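Local coordinates for protein methylmalonyl-CoA carboxyltransferase 12S subunit (Propionibacterium freudenreichii, PDB 1ON3) that catalyses transfer of the carboxyl group of methylmalonyl-CoA to the biotin of the 1.3S subunit, and forms, as a hexamer, the core of transcarboxylase, at residues A111-M123 against R143-M157. Residues are numbered along the deposited sequence; the frame is centred on the assembly and turned at random.
Sequences AGETQSTKVVETM and RIQEGIDSLSGYGKM. With MCA (methylmalonyl-coenzyme A), chain T.
The thioether of M157 ends on V119: with CG anti to the backbone N (chi1 -176°) and a bend at chi3, its methyl CE crosses to V119 CG1 at 3.7 Å. V120 CG2 rests against the backbone of M157 at CA, while F135 of strand 133-139 packs on the M157 side chain. Helices 113-123 and 147-157 run almost parallel here, their axes 14° apart. One turn nearer the N-termini, S116 CB sits 3.7 Å from G153 CA; a CB on G153 would run into S116 CB, so the glycine lets the helix axes come to 8.1 Å. The two helices belong to successive beta-alpha-beta crossovers of the crotonase-like fold, sharing the parallel strand 133-139. A111 CB comes up obliquely to the Y154 ring, 3.3 Å from CE2, and A111 O accepts the nearly straight bond from R143 N (172°) from above its carbonyl plane. The next amide, I144 N, binds N1 of the methylmalonyl-CoA adenine. E146 OE1 takes E113 N on its syn lone pair at 2.6 Å, while OE2 forms a salt bridge with R143 NH1 whose hydrogen bond is weak; NH1 also pairs with D83. G112 CA lies over one face of the R143 guanidinium. An alanine in place of E146 is likely to leave the first amide of helix 113-123 without its acceptor and R143 without one of its two carboxylates. E113 OE1 comes within 3.9 Å of D149 OD1, a like-charge approach probably offset by R69 of a third subunit, bridged to E113, and R483 of a second, bridged to D149.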
loop_
_atom_site.group_PDB
_atom_site.type_symbol
_atom_site.label_atom_id
_atom_site.label_comp_id
_atom_site.label_asym_id
_atom_site.label_seq_id
_atom_site.Cartn_x
_atom_site.Cartn_y
_atom_site.Cartn_z
ATOM N N ALA E 111 -31.981 -4.961 27.432
ATOM C CA ALA E 111 -31.477 -4.942 26.070
ATOM C C ALA E 111 -32.175 -5.855 25.081
ATOM O O ALA E 111 -31.827 -7.027 24.958
ATOM C CB ALA E 111 -29.992 -5.243 26.081
ATOM N N GLY E 112 -33.160 -5.309 24.372
ATOM C CA GLY E 112 -33.843 -6.104 23.372
ATOM C C GLY E 112 -32.898 -6.336 22.204
ATOM O O GLY E 112 -31.899 -5.639 22.046
ATOM N N GLU E 113 -33.203 -7.329 21.385
ATOM C CA GLU E 113 -32.396 -7.629 20.219
ATOM C C GLU E 113 -32.355 -6.400 19.300
ATOM O O GLU E 113 -31.299 -6.023 18.796
ATOM C CB GLU E 113 -33.007 -8.844 19.511
ATOM C CG GLU E 113 -32.849 -8.894 18.016
ATOM C CD GLU E 113 -33.701 -9.997 17.393
ATOM O OE1 GLU E 113 -33.178 -11.112 17.182
ATOM O OE2 GLU E 113 -34.901 -9.742 17.134
ATOM N N THR E 114 -33.502 -5.771 19.089
ATOM C CA THR E 114 -33.560 -4.601 18.224
ATOM C C THR E 114 -32.855 -3.414 18.863
ATOM O O THR E 114 -32.231 -2.619 18.158
ATOM C CB THR E 114 -35.016 -4.224 17.874
ATOM O OG1 THR E 114 -35.564 -5.220 17.000
ATOM C CG2 THR E 114 -35.069 -2.872 17.173
ATOM N N GLN E 115 -32.952 -3.298 20.191
ATOM C CA GLN E 115 -32.272 -2.222 20.913
ATOM C C GLN E 115 -30.767 -2.334 20.642
ATOM O O GLN E 115 -30.102 -1.346 20.318
ATOM C CB GLN E 115 -32.510 -2.328 22.429
ATOM C CG GLN E 115 -31.955 -1.133 23.208
ATOM C CD GLN E 115 -31.833 -1.392 24.697
ATOM O OE1 GLN E 115 -30.728 -1.621 25.220
ATOM N NE2 GLN E 115 -32.964 -1.372 25.388
ATOM N N SER E 116 -30.234 -3.543 20.755
ATOM C CA SER E 116 -28.806 -3.745 20.513
ATOM C C SER E 116 -28.437 -3.504 19.058
ATOM O O SER E 116 -27.337 -3.041 18.764
ATOM C CB SER E 116 -28.376 -5.153 20.927
ATOM O OG SER E 116 -28.343 -5.274 22.346
ATOM N N THR E 117 -29.341 -3.827 18.143
ATOM C CA THR E 117 -29.064 -3.599 16.731
ATOM C C THR E 117 -28.981 -2.096 16.472
ATOM O O THR E 117 -28.128 -1.650 15.707
ATOM C CB THR E 117 -30.152 -4.226 15.847
ATOM O OG1 THR E 117 -30.107 -5.648 16.009
ATOM C CG2 THR E 117 -29.927 -3.880 14.383
ATOM N N LYS E 118 -29.855 -1.325 17.123
ATOM C CA LYS E 118 -29.873 0.135 16.975
ATOM C C LYS E 118 -28.539 0.722 17.450
ATOM O O LYS E 118 -27.953 1.623 16.823
ATOM C CB LYS E 118 -31.014 0.750 17.811
ATOM C CG LYS E 118 -32.411 0.692 17.164
ATOM C CD LYS E 118 -33.484 1.367 18.022
ATOM C CE LYS E 118 -33.215 2.846 18.211
ATOM N NZ LYS E 118 -34.314 3.515 18.970
ATOM N N VAL E 119 -28.071 0.227 18.581
ATOM C CA VAL E 119 -26.803 0.709 19.128
ATOM C C VAL E 119 -25.641 0.374 18.182
ATOM O O VAL E 119 -24.782 1.218 17.912
ATOM C CB VAL E 119 -26.530 0.099 20.519
ATOM C CG1 VAL E 119 -25.112 0.442 20.972
ATOM C CG2 VAL E 119 -27.532 0.663 21.527
ATOM N N VAL E 120 -25.614 -0.854 17.677
ATOM C CA VAL E 120 -24.553 -1.259 16.762
ATOM C C VAL E 120 -24.577 -0.423 15.478
ATOM O O VAL E 120 -23.530 -0.028 14.963
ATOM C CB VAL E 120 -24.664 -2.769 16.412
ATOM C CG1 VAL E 120 -23.656 -3.133 15.344
ATOM C CG2 VAL E 120 -24.379 -3.611 17.655
ATOM N N GLU E 121 -25.770 -0.146 14.959
ATOM C CA GLU E 121 -25.866 0.646 13.741
ATOM C C GLU E 121 -25.319 2.048 13.992
ATOM O O GLU E 121 -24.656 2.631 13.133
ATOM C CB GLU E 121 -27.317 0.654 13.229
ATOM C CG GLU E 121 -27.546 -0.452 12.183
ATOM C CD GLU E 121 -28.991 -0.917 12.069
ATOM O OE1 GLU E 121 -29.911 -0.099 12.306
ATOM O OE2 GLU E 121 -29.201 -2.106 11.729
ATOM N N THR E 122 -25.565 2.580 15.184
ATOM C CA THR E 122 -25.070 3.910 15.529
ATOM C C THR E 122 -23.556 3.875 15.676
ATOM O O THR E 122 -22.869 4.815 15.301
ATOM C CB THR E 122 -25.709 4.424 16.834
ATOM O OG1 THR E 122 -27.129 4.447 16.675
ATOM C CG2 THR E 122 -25.233 5.832 17.147
ATOM N N MET E 123 -23.037 2.784 16.229
ATOM C CA MET E 123 -21.590 2.630 16.377
ATOM C C MET E 123 -20.940 2.525 14.991
ATOM O O MET E 123 -19.859 3.089 14.750
ATOM C CB MET E 123 -21.296 1.358 17.186
ATOM C CG MET E 123 -21.712 1.467 18.647
ATOM S SD MET E 123 -21.558 -0.109 19.486
ATOM C CE MET E 123 -19.758 -0.360 19.456
ATOM N N ARG E 143 -32.651 -8.567 27.524
ATOM C CA ARG E 143 -34.089 -8.730 27.749
ATOM C C ARG E 143 -34.400 -10.223 27.813
ATOM O O ARG E 143 -34.377 -10.930 26.799
ATOM C CB ARG E 143 -34.881 -8.075 26.625
ATOM C CG ARG E 143 -36.387 -7.977 26.905
ATOM C CD ARG E 143 -37.083 -7.173 25.814
ATOM N NE ARG E 143 -36.663 -5.771 25.786
ATOM C CZ ARG E 143 -36.842 -4.960 24.744
ATOM N NH1 ARG E 143 -37.425 -5.410 23.635
ATOM N NH2 ARG E 143 -36.471 -3.688 24.816
ATOM N N ILE E 144 -34.707 -10.688 29.017
ATOM C CA ILE E 144 -34.964 -12.100 29.268
ATOM C C ILE E 144 -36.057 -12.791 28.452
ATOM O O ILE E 144 -35.925 -13.980 28.130
ATOM C CB ILE E 144 -35.206 -12.321 30.781
ATOM C CG1 ILE E 144 -33.909 -12.023 31.557
ATOM C CG2 ILE E 144 -35.639 -13.738 31.041
ATOM C CD1 ILE E 144 -34.079 -11.978 33.093
ATOM N N GLN E 145 -37.125 -12.068 28.121
ATOM C CA GLN E 145 -38.214 -12.644 27.330
ATOM C C GLN E 145 -37.761 -13.002 25.909
ATOM O O GLN E 145 -38.396 -13.822 25.238
ATOM C CB GLN E 145 -39.398 -11.670 27.220
ATOM C CG GLN E 145 -40.166 -11.388 28.516
ATOM C CD GLN E 145 -39.677 -10.141 29.244
ATOM O OE1 GLN E 145 -40.429 -9.515 29.998
ATOM N NE2 GLN E 145 -38.419 -9.782 29.033
ATOM N N GLU E 146 -36.675 -12.380 25.448
ATOM C CA GLU E 146 -36.171 -12.626 24.094
ATOM C C GLU E 146 -35.108 -13.723 23.989
ATOM O O GLU E 146 -34.523 -13.934 22.925
ATOM C CB GLU E 146 -35.656 -11.310 23.479
ATOM C CG GLU E 146 -36.754 -10.268 23.321
ATOM C CD GLU E 146 -36.290 -9.002 22.640
ATOM O OE1 GLU E 146 -35.067 -8.857 22.430
ATOM O OE2 GLU E 146 -37.153 -8.152 22.320
ATOM N N GLY E 147 -34.861 -14.406 25.101
ATOM C CA GLY E 147 -33.925 -15.515 25.125
ATOM C C GLY E 147 -32.648 -15.357 24.324
ATOM O O GLY E 147 -31.918 -14.375 24.500
ATOM N N ILE E 148 -32.368 -16.311 23.436
ATOM C CA ILE E 148 -31.131 -16.231 22.661
ATOM C C ILE E 148 -31.087 -15.079 21.661
ATOM O O ILE E 148 -30.029 -14.770 21.127
ATOM C CB ILE E 148 -30.800 -17.564 21.944
ATOM C CG1 ILE E 148 -31.815 -17.864 20.841
ATOM C CG2 ILE E 148 -30.759 -18.698 22.965
ATOM C CD1 ILE E 148 -31.459 -19.115 20.038
ATOM N N ASP E 149 -32.222 -14.432 21.413
ATOM C CA ASP E 149 -32.228 -13.299 20.501
ATOM C C ASP E 149 -31.533 -12.084 21.124
ATOM O O ASP E 149 -30.748 -11.401 20.461
ATOM C CB ASP E 149 -33.658 -12.922 20.100
ATOM C CG ASP E 149 -34.325 -13.996 19.267
ATOM O OD1 ASP E 149 -33.607 -14.728 18.542
ATOM O OD2 ASP E 149 -35.567 -14.096 19.332
ATOM N N SER E 150 -31.817 -11.791 22.388
ATOM C CA SER E 150 -31.159 -10.647 23.016
ATOM C C SER E 150 -29.702 -11.031 23.290
ATOM O O SER E 150 -28.828 -10.173 23.325
ATOM C CB SER E 150 -31.880 -10.237 24.305
ATOM O OG SER E 150 -32.072 -11.338 25.166
ATOM N N LEU E 151 -29.451 -12.332 23.456
ATOM C CA LEU E 151 -28.095 -12.841 23.691
ATOM C C LEU E 151 -27.243 -12.455 22.476
ATOM O O LEU E 151 -26.166 -11.881 22.614
ATOM C CB LEU E 151 -28.124 -14.364 23.810
ATOM C CG LEU E 151 -27.101 -15.174 24.616
ATOM C CD1 LEU E 151 -26.896 -16.511 23.908
ATOM C CD2 LEU E 151 -25.791 -14.431 24.781
ATOM N N SER E 152 -27.743 -12.776 21.284
ATOM C CA SER E 152 -27.039 -12.469 20.041
ATOM C C SER E 152 -26.815 -10.960 19.879
ATOM O O SER E 152 -25.810 -10.539 19.323
ATOM C CB SER E 152 -27.834 -13.013 18.846
ATOM O OG SER E 152 -27.173 -12.754 17.619
ATOM N N GLY E 153 -27.759 -10.156 20.355
ATOM C CA GLY E 153 -27.615 -8.711 20.261
ATOM C C GLY E 153 -26.359 -8.254 21.002
ATOM O O GLY E 153 -25.623 -7.386 20.517
ATOM N N TYR E 154 -26.117 -8.818 22.184
ATOM C CA TYR E 154 -24.916 -8.462 22.947
ATOM C C TYR E 154 -23.658 -8.911 22.221
ATOM O O TYR E 154 -22.654 -8.201 22.228
ATOM C CB TYR E 154 -24.960 -9.073 24.353
ATOM C CG TYR E 154 -25.706 -8.219 25.364
ATOM C CD1 TYR E 154 -25.962 -8.689 26.648
ATOM C CD2 TYR E 154 -26.134 -6.925 25.042
ATOM C CE1 TYR E 154 -26.625 -7.889 27.598
ATOM C CE2 TYR E 154 -26.796 -6.124 25.978
ATOM C CZ TYR E 154 -27.036 -6.615 27.255
ATOM O OH TYR E 154 -27.681 -5.822 28.186
ATOM N N GLY E 155 -23.702 -10.095 21.611
ATOM C CA GLY E 155 -22.551 -10.566 20.856
ATOM C C GLY E 155 -22.183 -9.542 19.783
ATOM O O GLY E 155 -21.014 -9.174 19.641
ATOM N N LYS E 156 -23.180 -9.065 19.033
ATOM C CA LYS E 156 -22.922 -8.074 17.981
ATOM C C LYS E 156 -22.376 -6.776 18.570
ATOM O O LYS E 156 -21.465 -6.169 18.001
ATOM C CB LYS E 156 -24.190 -7.790 17.166
ATOM C CG LYS E 156 -24.687 -9.005 16.330
ATOM C CD LYS E 156 -25.918 -8.643 15.497
ATOM C CE LYS E 156 -26.376 -9.798 14.618
ATOM N NZ LYS E 156 -26.751 -11.008 15.400
ATOM N N MET E 157 -22.914 -6.354 19.710
ATOM C CA MET E 157 -22.429 -5.134 20.346
ATOM C C MET E 157 -20.965 -5.243 20.802
ATOM O O MET E 157 -20.179 -4.303 20.607
ATOM C CB MET E 157 -23.288 -4.761 21.552
ATOM C CG MET E 157 -22.865 -3.429 22.182
ATOM S SD MET E 157 -23.842 -2.943 23.617
ATOM C CE MET E 157 -25.465 -2.758 22.827
HETATM C C8 MCA T . -35.231 -5.703 34.567
HETATM N N9 MCA T . -36.473 -5.910 33.959
HETATM C C4 MCA T . -36.220 -6.850 32.973
HETATM C C5 MCA T . -34.837 -7.133 33.065
HETATM N N7 MCA T . -34.239 -6.402 34.075
HETATM N N3 MCA T . -37.118 -7.412 32.064
HETATM C C2 MCA T . -36.511 -8.318 31.222
HETATM N N1 MCA T . -35.181 -8.671 31.218
HETATM C C6 MCA T . -34.304 -8.092 32.133
HETATM N N6 MCA T . -33.020 -8.462 32.090
HETATM C "C1'" MCA T . -37.702 -5.372 34.188
HETATM C "C2'" MCA T . -38.226 -5.876 35.537
HETATM O "O2'" MCA T . -38.872 -7.111 35.402
HETATM C "C3'" MCA T . -39.087 -4.717 35.974
HETATM O "O3'" MCA T . -40.395 -4.878 35.452
HETATM C "C4'" MCA T . -38.400 -3.450 35.430
HETATM O "O4'" MCA T . -37.582 -3.952 34.305
HETATM C "C5'" MCA T . -37.382 -2.694 36.374
HETATM O "O5'" MCA T . -37.318 -3.313 37.408
HETATM P P1 MCA T . -37.361 -3.411 38.791
HETATM O O11 MCA T . -37.219 -4.682 39.281
HETATM O O12 MCA T . -38.560 -2.829 38.869
HETATM O O6 MCA T . -36.145 -2.631 39.565
HETATM P P2 MCA T . -35.116 -2.146 40.256
HETATM O O21 MCA T . -35.776 -2.618 41.379
HETATM O O22 MCA T . -34.637 -0.841 40.028
HETATM O O7 MCA T . -33.950 -3.207 39.968
HETATM C CPB MCA T . -33.513 -3.462 38.878
HETATM C CPA MCA T . -32.453 -4.490 38.525
HETATM C CP7 MCA T . -33.423 -5.693 38.510
HETATM C CP9 MCA T . -31.243 -4.477 39.490
HETATM C CP8 MCA T . -31.925 -4.143 37.110
HETATM O OP3 MCA T . -34.352 -5.585 37.691
HETATM C CP6 MCA T . -32.973 -7.006 38.214
HETATM O OP2 MCA T . -32.006 -7.477 38.917
HETATM N NP2 MCA T . -33.585 -7.766 37.104
HETATM C CP5 MCA T . -32.693 -8.673 36.463
HETATM C CP4 MCA T . -31.325 -8.916 36.120
HETATM C CP3 MCA T . -30.829 -9.968 35.250
HETATM O OP1 MCA T . -31.338 -11.128 35.737
HETATM N NP1 MCA T . -29.959 -10.061 34.071
HETATM C CP2 MCA T . -29.836 -11.418 33.615
HETATM C CP1 MCA T . -29.099 -11.366 32.344
HETATM P P3 MCA T . -41.901 -4.218 35.551
HETATM O O31 MCA T . -41.974 -4.714 36.963
HETATM O O32 MCA T . -42.796 -4.989 34.626
HETATM O O33 MCA T . -42.066 -2.720 35.503
HETATM S S MCA T . -28.830 -12.704 31.647
HETATM C CS1 MCA T . -28.090 -11.685 30.601
HETATM O OS1 MCA T . -27.924 -10.434 30.539
HETATM C CS2 MCA T . -26.789 -12.154 30.362
HETATM C CS3 MCA T . -26.474 -12.439 29.108
HETATM C CS4 MCA T . -25.485 -12.364 31.187
HETATM O OS4 MCA T . -24.630 -13.187 30.854
HETATM O OS5 MCA T . -25.386 -11.658 32.181
HETATM O O HOH W 1 -29.758 -7.523 22.868
HETATM O O HOH W 2 -30.884 -11.783 17.509
HETATM O O HOH W 3 -36.202 -6.472 20.622
#